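Exodeoxyribonuclease III (PDB 2VOA) acts as an AP endonuclease on DNA at abasic sites, probably with bound magnesium or manganese, and may also have double-strand 3'-5' exonuclease activity. Local coordinates at residues A[3-8]-A[29-34]; A[8-13]-A[35-40]; A[103-108]-A[146-151]. The protein carries 1 engineered substitution. One frame throughout, in Å; residues are numbered along the deposited sequence.

Interaction 1 of 3, residues A[3-8]-A[29-34]; sequences KIATFN and DILCMQ
Ile4 and Ile30 run alongside each other on the same face, as neighbours on two parallel strands. These strands, 2-8 and 30-34, belong to a beta-alpha-beta unit whose connecting helix is 16-26. Ile4 CG1 rests 4.0 Å from Ile30 CD1. Thr6, Asn8, Cys32 and Gln34 share this face, which packs on strands 99-105 and 141-144 of the second sheet of the sandwich. On the face of Ala5, Phe7, Leu31 and Met33, one methyl does most of the bridging. Leu31 CD1 sits 3.7 Å from Ala5 CB and 3.9 Å from Phe7 CB. The phenyl ring itself leads away from strand 30-34. Regular backbone bonds join the strands. At the start, Lys3 N also reaches Asp29 OD1 at 2.8 Å, on the lone pair that faces away from OD2. Thr6 and Gln34 meet at about a right angle. The Gln34 chain bends at chi2 (81°), which brings its amide back over strand 2-8. Its NE2 donates to Thr6 OG1 at 2.9 Å, with OG1 tilted out of the amide plane, and also to Asn103 OD1. Thr6 OG1 donates to a water, and that water donates to Gln34 OE1 at 2.7 Å, closing a small ring.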
loop_
_atom_site.group_PDB
_atom_site.type_symbol
_atom_site.label_atom_id
_atom_site.label_comp_id
_atom_site.label_asym_id
_atom_site.label_seq_id
_atom_site.Cartn_x
_atom_site.Cartn_y
_atom_site.Cartn_z
ATOM N N LYS A 3 -23.055 -20.593 -10.967
ATOM C CA LYS A 3 -21.731 -20.544 -10.345
ATOM C C LYS A 3 -21.783 -19.716 -9.066
ATOM O O LYS A 3 -22.188 -18.551 -9.088
ATOM C CB LYS A 3 -20.695 -19.986 -11.341
ATOM C CG LYS A 3 -19.266 -19.937 -10.764
ATOM C CD LYS A 3 -18.238 -19.306 -11.721
ATOM C CE LYS A 3 -17.974 -20.171 -12.945
ATOM N NZ LYS A 3 -17.064 -19.490 -13.943
ATOM N N ILE A 4 -21.354 -20.326 -7.961
ATOM C CA ILE A 4 -21.369 -19.670 -6.643
ATOM C C ILE A 4 -19.981 -19.736 -6.038
ATOM O O ILE A 4 -19.361 -20.806 -6.026
ATOM C CB ILE A 4 -22.435 -20.306 -5.705
ATOM C CG1 ILE A 4 -23.819 -20.152 -6.328
ATOM C CG2 ILE A 4 -22.431 -19.583 -4.320
ATOM C CD1 ILE A 4 -24.908 -21.056 -5.708
ATOM N N ALA A 5 -19.481 -18.604 -5.556
ATOM C CA ALA A 5 -18.132 -18.588 -4.998
ATOM C C ALA A 5 -18.120 -17.954 -3.615
ATOM O O ALA A 5 -19.050 -17.218 -3.237
ATOM C CB ALA A 5 -17.193 -17.855 -5.938
ATOM N N THR A 6 -17.065 -18.250 -2.864
ATOM C CA THR A 6 -16.827 -17.628 -1.560
ATOM C C THR A 6 -15.375 -17.166 -1.455
ATOM O O THR A 6 -14.459 -17.859 -1.920
ATOM C CB THR A 6 -17.255 -18.562 -0.363
ATOM O OG1 THR A 6 -17.058 -17.887 0.886
ATOM C CG2 THR A 6 -16.506 -19.890 -0.328
ATOM N N PHE A 7 -15.148 -16.021 -0.814
ATOM C CA PHE A 7 -13.793 -15.407 -0.809
ATOM C C PHE A 7 -13.613 -14.505 0.401
ATOM O O PHE A 7 -14.296 -13.485 0.494
ATOM C CB PHE A 7 -13.624 -14.607 -2.120
ATOM C CG PHE A 7 -12.224 -14.077 -2.402
ATOM C CD1 PHE A 7 -11.083 -14.578 -1.773
ATOM C CD2 PHE A 7 -12.065 -13.070 -3.355
ATOM C CE1 PHE A 7 -9.805 -14.067 -2.085
ATOM C CE2 PHE A 7 -10.803 -12.552 -3.672
ATOM C CZ PHE A 7 -9.666 -13.051 -3.037
ATOM N N ASN A 8 -12.685 -14.880 1.294
ATOM C CA ASN A 8 -12.246 -13.995 2.371
ATOM C C ASN A 8 -11.246 -13.017 1.756
ATOM O O ASN A 8 -10.187 -13.416 1.282
ATOM C CB ASN A 8 -11.642 -14.820 3.516
ATOM C CG ASN A 8 -11.147 -13.951 4.636
ATOM O OD1 ASN A 8 -10.564 -12.879 4.398
ATOM N ND2 ASN A 8 -11.371 -14.404 5.873
ATOM N N ASP A 29 -22.405 -16.197 -10.669
ATOM C CA ASP A 29 -23.724 -15.677 -10.322
ATOM C C ASP A 29 -23.801 -15.019 -8.942
ATOM O O ASP A 29 -24.502 -14.013 -8.746
ATOM C CB ASP A 29 -24.747 -16.807 -10.480
ATOM C CG ASP A 29 -24.785 -17.317 -11.913
ATOM O OD1 ASP A 29 -24.120 -18.342 -12.193
ATOM O OD2 ASP A 29 -25.427 -16.663 -12.781
ATOM N N ILE A 30 -23.074 -15.590 -7.992
ATOM C CA ILE A 30 -23.107 -15.138 -6.601
ATOM C C ILE A 30 -21.665 -15.231 -6.077
ATOM O O ILE A 30 -21.015 -16.273 -6.271
ATOM C CB ILE A 30 -24.014 -16.084 -5.754
ATOM C CG1 ILE A 30 -25.470 -15.969 -6.206
ATOM C CG2 ILE A 30 -23.890 -15.742 -4.281
ATOM C CD1 ILE A 30 -26.374 -17.077 -5.760
ATOM N N LEU A 31 -21.157 -14.152 -5.455
ATOM C CA LEU A 31 -19.862 -14.198 -4.726
ATOM C C LEU A 31 -20.093 -13.735 -3.303
ATOM O O LEU A 31 -20.438 -12.554 -3.084
ATOM C CB LEU A 31 -18.806 -13.292 -5.383
ATOM C CG LEU A 31 -17.514 -13.144 -4.560
ATOM C CD1 LEU A 31 -16.734 -14.446 -4.497
ATOM C CD2 LEU A 31 -16.631 -12.002 -5.098
ATOM N N CYS A 32 -19.911 -14.660 -2.354
ATOM C CA CYS A 32 -19.927 -14.324 -0.916
ATOM C C CYS A 32 -18.543 -13.863 -0.475
ATOM O O CYS A 32 -17.552 -14.513 -0.800
ATOM C CB CYS A 32 -20.349 -15.524 -0.072
ATOM S SG CYS A 32 -22.020 -16.019 -0.451
ATOM N N MET A 33 -18.470 -12.780 0.283
ATOM C CA MET A 33 -17.176 -12.298 0.748
ATOM C C MET A 33 -17.165 -12.182 2.264
ATOM O O MET A 33 -18.193 -11.871 2.862
ATOM C CB MET A 33 -16.890 -10.911 0.145
ATOM C CG MET A 33 -16.658 -10.936 -1.342
ATOM S SD MET A 33 -16.786 -9.290 -2.077
ATOM C CE MET A 33 -18.555 -9.227 -2.440
ATOM N N GLN A 34 -16.007 -12.438 2.876
ATOM C CA GLN A 34 -15.826 -12.253 4.320
ATOM C C GLN A 34 -14.621 -11.389 4.616
ATOM O O GLN A 34 -13.722 -11.238 3.769
ATOM C CB GLN A 34 -15.665 -13.598 5.023
ATOM C CG GLN A 34 -16.767 -14.606 4.673
ATOM C CD GLN A 34 -16.495 -15.284 3.376
ATOM O OE1 GLN A 34 -15.325 -15.517 3.017
ATOM N NE2 GLN A 34 -17.551 -15.588 2.646
HETATM O O HOH W 1 -14.479 -17.877 2.004
#

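Interaction 2 of 3, residues A[8-13]-A[35-40]; sequences NVNSIR and ETKVEN. With nucleotides of chain C.
Asn8 ND2 donates to Glu35 OE1 in an almost straight bond of 2.9 Å (175°). The oxygen lies in the Asn8 amide plane and uses its lone pair away from OE2, while the carboxylate is turned 81° from the amide. ND2 also donates to Asp146 OD2, and Asn8 OD1 accepts from Asn10 N in an Asx turn. Both sides of the amide are therefore engaged, which fixes its rotation. With an alanine at Asn8, Glu35 and Asp146 would probably lose their shared donor and the Asx turn its acceptor, and the Glu35 carboxylate would be freer to turn.

The backbones are close too. Ser11 N meets Glu35 O at 2.7 Å, and Ile12 N binds Thr36 O. Beside them, Ile12 CG2 packs 3.8 Å from Val38 CG1.

Lys37 is partly exposed. Its extended chain carries NZ to Asn10 OD1 at 2.6 Å.

The side of Arg13 is looser and wetter. Val38 CG2 covers one face of the guanidinium, off its centre. The bond from Arg13 NH2 to Lys37 O is weak. One water links Arg13 N and NE with Ser11 OG and Thr36 O. Another joins Arg13 NH2 to Glu39 OE1, which otherwise faces Arg13 only through charge, 4.1 Å from NH1.

DNA contacts the loop at Asn10 and Ser11. Ser11 OG donates to OP1 of DG4 of chain C at 2.7 Å, and Asn10 ND2 to O4' of DG3 of chain C. Asn8 and Glu35 are predicted magnesium ligands, so the two loops carry DNA-contacting residues beside the predicted metal site, at the strand ends of the DNase I-like fold.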
loop_
_atom_site.group_PDB
_atom_site.type_symbol
_atom_site.label_atom_id
_atom_site.label_comp_id
_atom_site.label_asym_id
_atom_site.label_seq_id
_atom_site.Cartn_x
_atom_site.Cartn_y
_atom_site.Cartn_z
ATOM N N ASN A 8 -12.685 -14.880 1.294
ATOM C CA ASN A 8 -12.246 -13.995 2.371
ATOM C C ASN A 8 -11.246 -13.017 1.756
ATOM O O ASN A 8 -10.187 -13.416 1.282
ATOM C CB ASN A 8 -11.642 -14.820 3.516
ATOM C CG ASN A 8 -11.147 -13.951 4.636
ATOM O OD1 ASN A 8 -10.564 -12.879 4.398
ATOM N ND2 ASN A 8 -11.371 -14.404 5.873
ATOM N N VAL A 9 -11.631 -11.743 1.712
ATOM C CA VAL A 9 -10.882 -10.736 0.942
ATOM C C VAL A 9 -9.803 -9.981 1.736
ATOM O O VAL A 9 -9.000 -9.234 1.156
ATOM C CB VAL A 9 -11.856 -9.710 0.261
ATOM C CG1 VAL A 9 -12.806 -10.416 -0.691
ATOM C CG2 VAL A 9 -12.629 -8.907 1.319
ATOM N N ASN A 10 -9.780 -10.174 3.052
ATOM C CA ASN A 10 -8.876 -9.422 3.949
ATOM C C ASN A 10 -8.856 -7.908 3.661
ATOM O O ASN A 10 -7.831 -7.340 3.291
ATOM C CB ASN A 10 -7.452 -10.034 4.019
ATOM C CG ASN A 10 -6.532 -9.262 4.945
ATOM O OD1 ASN A 10 -6.975 -8.745 5.969
ATOM N ND2 ASN A 10 -5.259 -9.138 4.571
ATOM N N SER A 11 -10.026 -7.284 3.841
ATOM C CA SER A 11 -10.301 -5.845 3.610
ATOM C C SER A 11 -10.655 -5.560 2.147
ATOM O O SER A 11 -9.772 -5.516 1.248
ATOM C CB SER A 11 -9.189 -4.894 4.086
ATOM O OG SER A 11 -9.613 -3.532 3.953
ATOM N N ILE A 12 -11.946 -5.354 1.913
ATOM C CA ILE A 12 -12.411 -5.153 0.536
ATOM C C ILE A 12 -11.760 -3.907 -0.091
ATOM O O ILE A 12 -11.386 -3.926 -1.275
ATOM C CB ILE A 12 -13.962 -5.165 0.407
ATOM C CG1 ILE A 12 -14.418 -5.138 -1.064
ATOM C CG2 ILE A 12 -14.603 -4.043 1.223
ATOM C CD1 ILE A 12 -13.821 -6.220 -1.962
ATOM N N ARG A 13 -11.605 -2.850 0.697
ATOM C CA ARG A 13 -11.036 -1.595 0.173
ATOM C C ARG A 13 -9.566 -1.750 -0.239
ATOM O O ARG A 13 -9.057 -0.987 -1.066
ATOM C CB ARG A 13 -11.213 -0.457 1.174
ATOM C CG ARG A 13 -12.630 0.099 1.262
ATOM C CD ARG A 13 -12.728 1.090 2.424
ATOM N NE ARG A 13 -12.368 0.388 3.659
ATOM C CZ ARG A 13 -12.283 0.926 4.873
ATOM N NH1 ARG A 13 -12.540 2.227 5.091
ATOM N NH2 ARG A 13 -11.941 0.136 5.876
ATOM N N GLU A 35 -14.567 -10.895 5.852
ATOM C CA GLU A 35 -13.535 -9.940 6.283
ATOM C C GLU A 35 -13.384 -8.755 5.330
ATOM O O GLU A 35 -12.290 -8.395 4.901
ATOM C CB GLU A 35 -12.198 -10.654 6.587
ATOM C CG GLU A 35 -12.284 -11.371 7.912
ATOM C CD GLU A 35 -10.935 -11.728 8.507
ATOM O OE1 GLU A 35 -10.360 -12.760 8.100
ATOM O OE2 GLU A 35 -10.477 -11.006 9.435
ATOM N N THR A 36 -14.528 -8.170 4.977
ATOM C CA THR A 36 -14.570 -6.914 4.213
ATOM C C THR A 36 -13.956 -5.748 4.989
ATOM O O THR A 36 -13.437 -4.789 4.379
ATOM C CB THR A 36 -16.012 -6.545 3.777
ATOM O OG1 THR A 36 -16.839 -6.436 4.934
ATOM C CG2 THR A 36 -16.599 -7.635 2.869
ATOM N N LYS A 37 -14.049 -5.813 6.317
ATOM C CA LYS A 37 -13.392 -4.856 7.217
ATOM C C LYS A 37 -13.737 -3.400 6.873
ATOM O O LYS A 37 -12.856 -2.505 6.713
ATOM C CB LYS A 37 -11.876 -5.086 7.251
ATOM C CG LYS A 37 -11.470 -6.424 7.826
ATOM C CD LYS A 37 -9.968 -6.631 7.744
ATOM C CE LYS A 37 -9.639 -8.003 8.313
ATOM N NZ LYS A 37 -8.195 -8.314 8.251
ATOM N N VAL A 38 -15.038 -3.141 6.757
ATOM C CA VAL A 38 -15.483 -1.780 6.411
ATOM C C VAL A 38 -16.881 -1.510 6.956
ATOM O O VAL A 38 -17.728 -2.402 6.970
ATOM C CB VAL A 38 -15.415 -1.555 4.857
ATOM C CG1 VAL A 38 -16.415 -2.445 4.113
ATOM C CG2 VAL A 38 -15.582 -0.075 4.502
ATOM N N GLU A 39 -17.108 -0.287 7.441
ATOM C CA GLU A 39 -18.453 0.088 7.847
ATOM C C GLU A 39 -19.305 0.251 6.595
ATOM O O GLU A 39 -18.791 0.629 5.526
ATOM C CB GLU A 39 -18.454 1.361 8.703
ATOM C CG GLU A 39 -17.783 2.552 8.060
ATOM C CD GLU A 39 -16.280 2.644 8.345
ATOM O OE1 GLU A 39 -15.512 1.744 7.906
ATOM O OE2 GLU A 39 -15.876 3.661 8.971
ATOM N N ASN A 40 -20.594 -0.061 6.721
ATOM C CA ASN A 40 -21.538 0.019 5.590
ATOM C C ASN A 40 -21.441 1.310 4.770
ATOM O O ASN A 40 -21.384 1.254 3.544
ATOM C CB ASN A 40 -22.983 -0.210 6.054
ATOM C CG ASN A 40 -23.189 -1.578 6.666
ATOM O OD1 ASN A 40 -22.382 -2.485 6.466
ATOM N ND2 ASN A 40 -24.278 -1.736 7.426
ATOM P P DG C 3 -2.074 -5.996 2.544
ATOM O OP1 DG C 3 -2.096 -6.924 1.390
ATOM O OP2 DG C 3 -1.314 -4.711 2.471
ATOM O "O5'" DG C 3 -3.560 -5.613 2.961
ATOM C "C5'" DG C 3 -3.881 -4.624 3.918
ATOM C "C4'" DG C 3 -4.913 -5.231 4.841
ATOM O "O4'" DG C 3 -4.303 -6.272 5.648
ATOM C "C3'" DG C 3 -5.524 -4.255 5.827
ATOM O "O3'" DG C 3 -6.609 -3.597 5.232
ATOM C "C2'" DG C 3 -5.978 -5.215 6.927
ATOM C "C1'" DG C 3 -4.751 -6.101 6.990
ATOM N N9 DG C 3 -3.643 -5.625 7.839
ATOM C C8 DG C 3 -2.400 -5.200 7.427
ATOM N N7 DG C 3 -1.606 -4.840 8.397
ATOM C C5 DG C 3 -2.364 -5.034 9.546
ATOM C C6 DG C 3 -2.024 -4.815 10.913
ATOM O O6 DG C 3 -0.948 -4.403 11.372
ATOM N N1 DG C 3 -3.083 -5.131 11.771
ATOM C C2 DG C 3 -4.306 -5.612 11.348
ATOM N N2 DG C 3 -5.212 -5.862 12.303
ATOM N N3 DG C 3 -4.636 -5.818 10.062
ATOM C C4 DG C 3 -3.619 -5.520 9.218
ATOM P P DG C 4 -6.725 -1.996 5.218
ATOM O OP1 DG C 4 -7.732 -1.654 4.191
ATOM O OP2 DG C 4 -5.359 -1.411 5.145
ATOM O "O5'" DG C 4 -7.332 -1.637 6.650
ATOM C "C5'" DG C 4 -8.580 -2.213 7.065
ATOM C "C4'" DG C 4 -8.665 -2.311 8.578
ATOM O "O4'" DG C 4 -7.625 -3.179 9.063
ATOM C "C3'" DG C 4 -8.455 -1.004 9.340
ATOM O "O3'" DG C 4 -9.671 -0.296 9.386
ATOM C "C2'" DG C 4 -8.068 -1.544 10.723
ATOM C "C1'" DG C 4 -7.162 -2.713 10.327
ATOM N N9 DG C 4 -5.733 -2.360 10.259
ATOM C C8 DG C 4 -4.937 -2.229 9.137
ATOM N N7 DG C 4 -3.694 -1.921 9.405
ATOM C C5 DG C 4 -3.644 -1.823 10.809
ATOM C C6 DG C 4 -2.573 -1.507 11.705
ATOM O O6 DG C 4 -1.391 -1.227 11.427
ATOM N N1 DG C 4 -2.964 -1.508 13.052
ATOM C C2 DG C 4 -4.247 -1.807 13.485
ATOM N N2 DG C 4 -4.471 -1.776 14.815
ATOM N N3 DG C 4 -5.252 -2.102 12.656
ATOM C C4 DG C 4 -4.889 -2.105 11.338
HETATM O O HOH W 2 -12.010 -2.511 3.666
HETATM O O HOH W 3 -13.004 0.199 8.494
#

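Interaction 3 of 3, residues A[103-108]-A[146-151]; sequences NTYVPQ and DMNVAP. With nucleotides of chain D.
Asn148 ND2 donates to Val106 O at 2.8 Å, and the acceptor lies almost in the amide plane. The same nitrogen stands 3.6 Å from Tyr105 CE1, obliquely to the ring, whose plane is 63° from that of the amide. The Asn148 amide also meets Gln108 nearly at a right angle, with OD1 3.7 Å from Gln108 CG. Tyr105 and Asp146 run alongside each other, and Asp146 OD2 approaches the ring edge 3.8 Å from CE1. The Tyr105 side chain extends opposite its backbone N (chi1 174°), which carries OH to within 3.8 Å of C5' of DC10 of chain D. Gln108 CG lies near O3' of the same nucleotide. Tyr105 and Asp146 are predicted active-site residues, and Asn148 a predicted transition-state stabiliser.

A second set of bonds positions Asp146 and Asn148. Asp146 OD1 accepts from Asn148 N in an Asx turn, met on its anti side and out of the carboxylate plane. Asp146 OD2 takes a bond from Asn8 ND2.

The backbone holds the two segments together. Val106 N binds Asp146 O at 3.0 Å, while the bond from Asp146 N to Thr104 O is weak. This continues the parallel pairing of strands 99-105 and 141-144 into their loops. Helix 115-134 packs on Val106 and Pro107, helix 170-180 on Met147 and Val149, and strand 63-70 of the other sheet on Tyr105.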
loop_
_atom_site.group_PDB
_atom_site.type_symbol
_atom_site.label_atom_id
_atom_site.label_comp_id
_atom_site.label_asym_id
_atom_site.label_seq_id
_atom_site.Cartn_x
_atom_site.Cartn_y
_atom_site.Cartn_z
ATOM N N ASN A 103 -24.245 -16.418 4.241
ATOM C CA ASN A 103 -22.804 -16.159 4.199
ATOM C C ASN A 103 -22.312 -15.846 5.608
ATOM O O ASN A 103 -22.721 -14.858 6.200
ATOM C CB ASN A 103 -22.526 -14.970 3.280
ATOM C CG ASN A 103 -21.059 -14.529 3.285
ATOM O OD1 ASN A 103 -20.154 -15.279 3.688
ATOM N ND2 ASN A 103 -20.821 -13.306 2.740
ATOM N N THR A 104 -21.457 -16.715 6.150
ATOM C CA THR A 104 -20.972 -16.573 7.527
ATOM C C THR A 104 -19.458 -16.370 7.601
ATOM O O THR A 104 -18.676 -17.007 6.843
ATOM C CB THR A 104 -21.301 -17.825 8.413
ATOM O OG1 THR A 104 -20.700 -18.975 7.822
ATOM C CG2 THR A 104 -22.800 -18.064 8.529
ATOM N N TYR A 105 -19.050 -15.528 8.550
ATOM C CA TYR A 105 -17.669 -15.416 8.942
ATOM C C TYR A 105 -17.621 -15.837 10.412
ATOM O O TYR A 105 -17.919 -15.042 11.316
ATOM C CB TYR A 105 -17.128 -13.982 8.723
ATOM C CG TYR A 105 -15.743 -13.804 9.262
ATOM C CD1 TYR A 105 -14.727 -14.718 8.930
ATOM C CD2 TYR A 105 -15.434 -12.747 10.138
ATOM C CE1 TYR A 105 -13.445 -14.592 9.446
ATOM C CE2 TYR A 105 -14.154 -12.598 10.663
ATOM C CZ TYR A 105 -13.168 -13.532 10.327
ATOM O OH TYR A 105 -11.903 -13.404 10.848
ATOM N N VAL A 106 -17.339 -17.120 10.632
ATOM C CA VAL A 106 -17.388 -17.717 11.971
ATOM C C VAL A 106 -16.260 -17.175 12.843
ATOM O O VAL A 106 -15.155 -16.998 12.369
ATOM C CB VAL A 106 -17.318 -19.253 11.822
ATOM C CG1 VAL A 106 -17.178 -19.949 13.182
ATOM C CG2 VAL A 106 -18.561 -19.763 11.033
ATOM N N PRO A 107 -16.526 -16.903 14.154
ATOM C CA PRO A 107 -15.384 -16.468 15.007
ATOM C C PRO A 107 -14.183 -17.428 14.935
ATOM O O PRO A 107 -14.331 -18.651 15.034
ATOM C CB PRO A 107 -15.984 -16.446 16.428
ATOM C CG PRO A 107 -17.469 -16.115 16.158
ATOM C CD PRO A 107 -17.789 -16.951 14.902
ATOM N N GLN A 108 -12.997 -16.865 14.746
ATOM C CA GLN A 108 -11.796 -17.696 14.613
ATOM C C GLN A 108 -11.425 -18.425 15.926
ATOM O O GLN A 108 -11.064 -19.594 15.892
ATOM C CB GLN A 108 -10.630 -16.859 14.092
ATOM C CG GLN A 108 -9.427 -17.703 13.698
ATOM C CD GLN A 108 -8.326 -17.739 14.757
ATOM O OE1 GLN A 108 -8.345 -17.007 15.759
ATOM N NE2 GLN A 108 -7.341 -18.582 14.517
ATOM N N ASP A 146 -16.240 -18.330 5.463
ATOM C CA ASP A 146 -15.015 -18.689 6.104
ATOM C C ASP A 146 -15.443 -19.205 7.457
ATOM O O ASP A 146 -15.836 -18.431 8.334
ATOM C CB ASP A 146 -14.093 -17.483 6.233
ATOM C CG ASP A 146 -12.756 -17.831 6.867
ATOM O OD1 ASP A 146 -12.561 -18.967 7.386
ATOM O OD2 ASP A 146 -11.884 -16.925 6.872
ATOM N N MET A 147 -15.389 -20.525 7.580
ATOM C CA MET A 147 -15.894 -21.251 8.757
ATOM C C MET A 147 -14.890 -21.284 9.894
ATOM O O MET A 147 -15.240 -21.607 11.032
ATOM C CB MET A 147 -16.246 -22.694 8.330
ATOM C CG MET A 147 -17.231 -22.801 7.125
ATOM S SD MET A 147 -18.675 -21.714 7.271
ATOM C CE MET A 147 -19.507 -22.213 5.763
ATOM N N ASN A 148 -13.625 -20.996 9.586
ATOM C CA ASN A 148 -12.545 -21.165 10.567
ATOM C C ASN A 148 -12.606 -22.540 11.218
ATOM O O ASN A 148 -12.301 -22.726 12.389
ATOM C CB ASN A 148 -12.541 -20.030 11.599
ATOM C CG ASN A 148 -11.977 -18.745 11.015
ATOM O OD1 ASN A 148 -10.860 -18.733 10.491
ATOM N ND2 ASN A 148 -12.746 -17.670 11.091
ATOM N N VAL A 149 -12.971 -23.526 10.408
ATOM C CA VAL A 149 -12.945 -24.918 10.852
ATOM C C VAL A 149 -12.501 -25.761 9.678
ATOM O O VAL A 149 -13.090 -25.685 8.594
ATOM C CB VAL A 149 -14.342 -25.423 11.329
ATOM C CG1 VAL A 149 -14.302 -26.932 11.685
ATOM C CG2 VAL A 149 -14.841 -24.616 12.534
ATOM N N ALA A 150 -11.483 -26.566 9.929
ATOM C CA ALA A 150 -11.010 -27.566 8.980
ATOM C C ALA A 150 -11.550 -28.903 9.528
ATOM O O ALA A 150 -11.020 -29.441 10.529
ATOM C CB ALA A 150 -9.491 -27.563 8.953
ATOM N N PRO A 151 -12.649 -29.410 8.930
ATOM C CA PRO A 151 -13.370 -30.508 9.604
ATOM C C PRO A 151 -12.683 -31.880 9.579
ATOM O O PRO A 151 -12.898 -32.679 10.505
ATOM C CB PRO A 151 -14.700 -30.581 8.836
ATOM C CG PRO A 151 -14.356 -30.112 7.455
ATOM C CD PRO A 151 -13.312 -29.009 7.667
ATOM P P DC D 10 -9.684 -11.897 15.648
ATOM O OP1 DC D 10 -11.117 -11.928 15.240
ATOM O OP2 DC D 10 -9.240 -12.507 16.936
ATOM O "O5'" DC D 10 -8.857 -12.588 14.489
ATOM C "C5'" DC D 10 -9.121 -12.262 13.138
ATOM C "C4'" DC D 10 -8.088 -12.985 12.308
ATOM O "O4'" DC D 10 -6.783 -12.408 12.546
ATOM C "C3'" DC D 10 -7.926 -14.459 12.650
ATOM O "O3'" DC D 10 -8.088 -15.207 11.474
ATOM C "C2'" DC D 10 -6.507 -14.618 13.202
ATOM C "C1'" DC D 10 -5.817 -13.439 12.520
ATOM N N1 DC D 10 -4.566 -12.911 13.149
ATOM C C2 DC D 10 -3.507 -12.569 12.287
ATOM O O2 DC D 10 -3.628 -12.732 11.062
ATOM N N3 DC D 10 -2.364 -12.066 12.820
ATOM C C4 DC D 10 -2.256 -11.898 14.136
ATOM N N4 DC D 10 -1.096 -11.406 14.584
ATOM C C5 DC D 10 -3.322 -12.241 15.041
ATOM C C6 DC D 10 -4.455 -12.733 14.506
#

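From the N terminus, strand 2-8 runs into the loop 8-13, and helix 16-26 leads back to strand 30-34 and the loop 35-40. Interaction 1 closes this beta-alpha-beta unit through its strands. Interaction 2 closes it again through the loops that follow them. The two cross along the chain and share Asn8. Interaction 3 comes later, in series, and closes the chain from strand 99-105 through helix 115-134 and strand 141-144 of the second sheet. The sheets are tied together where Gln34 of interaction 1 meets Asn103, where Asn8 meets Asp146, and where Glu35 of interaction 2 lies close to Tyr105. The predicted catalytic groups gather at this junction.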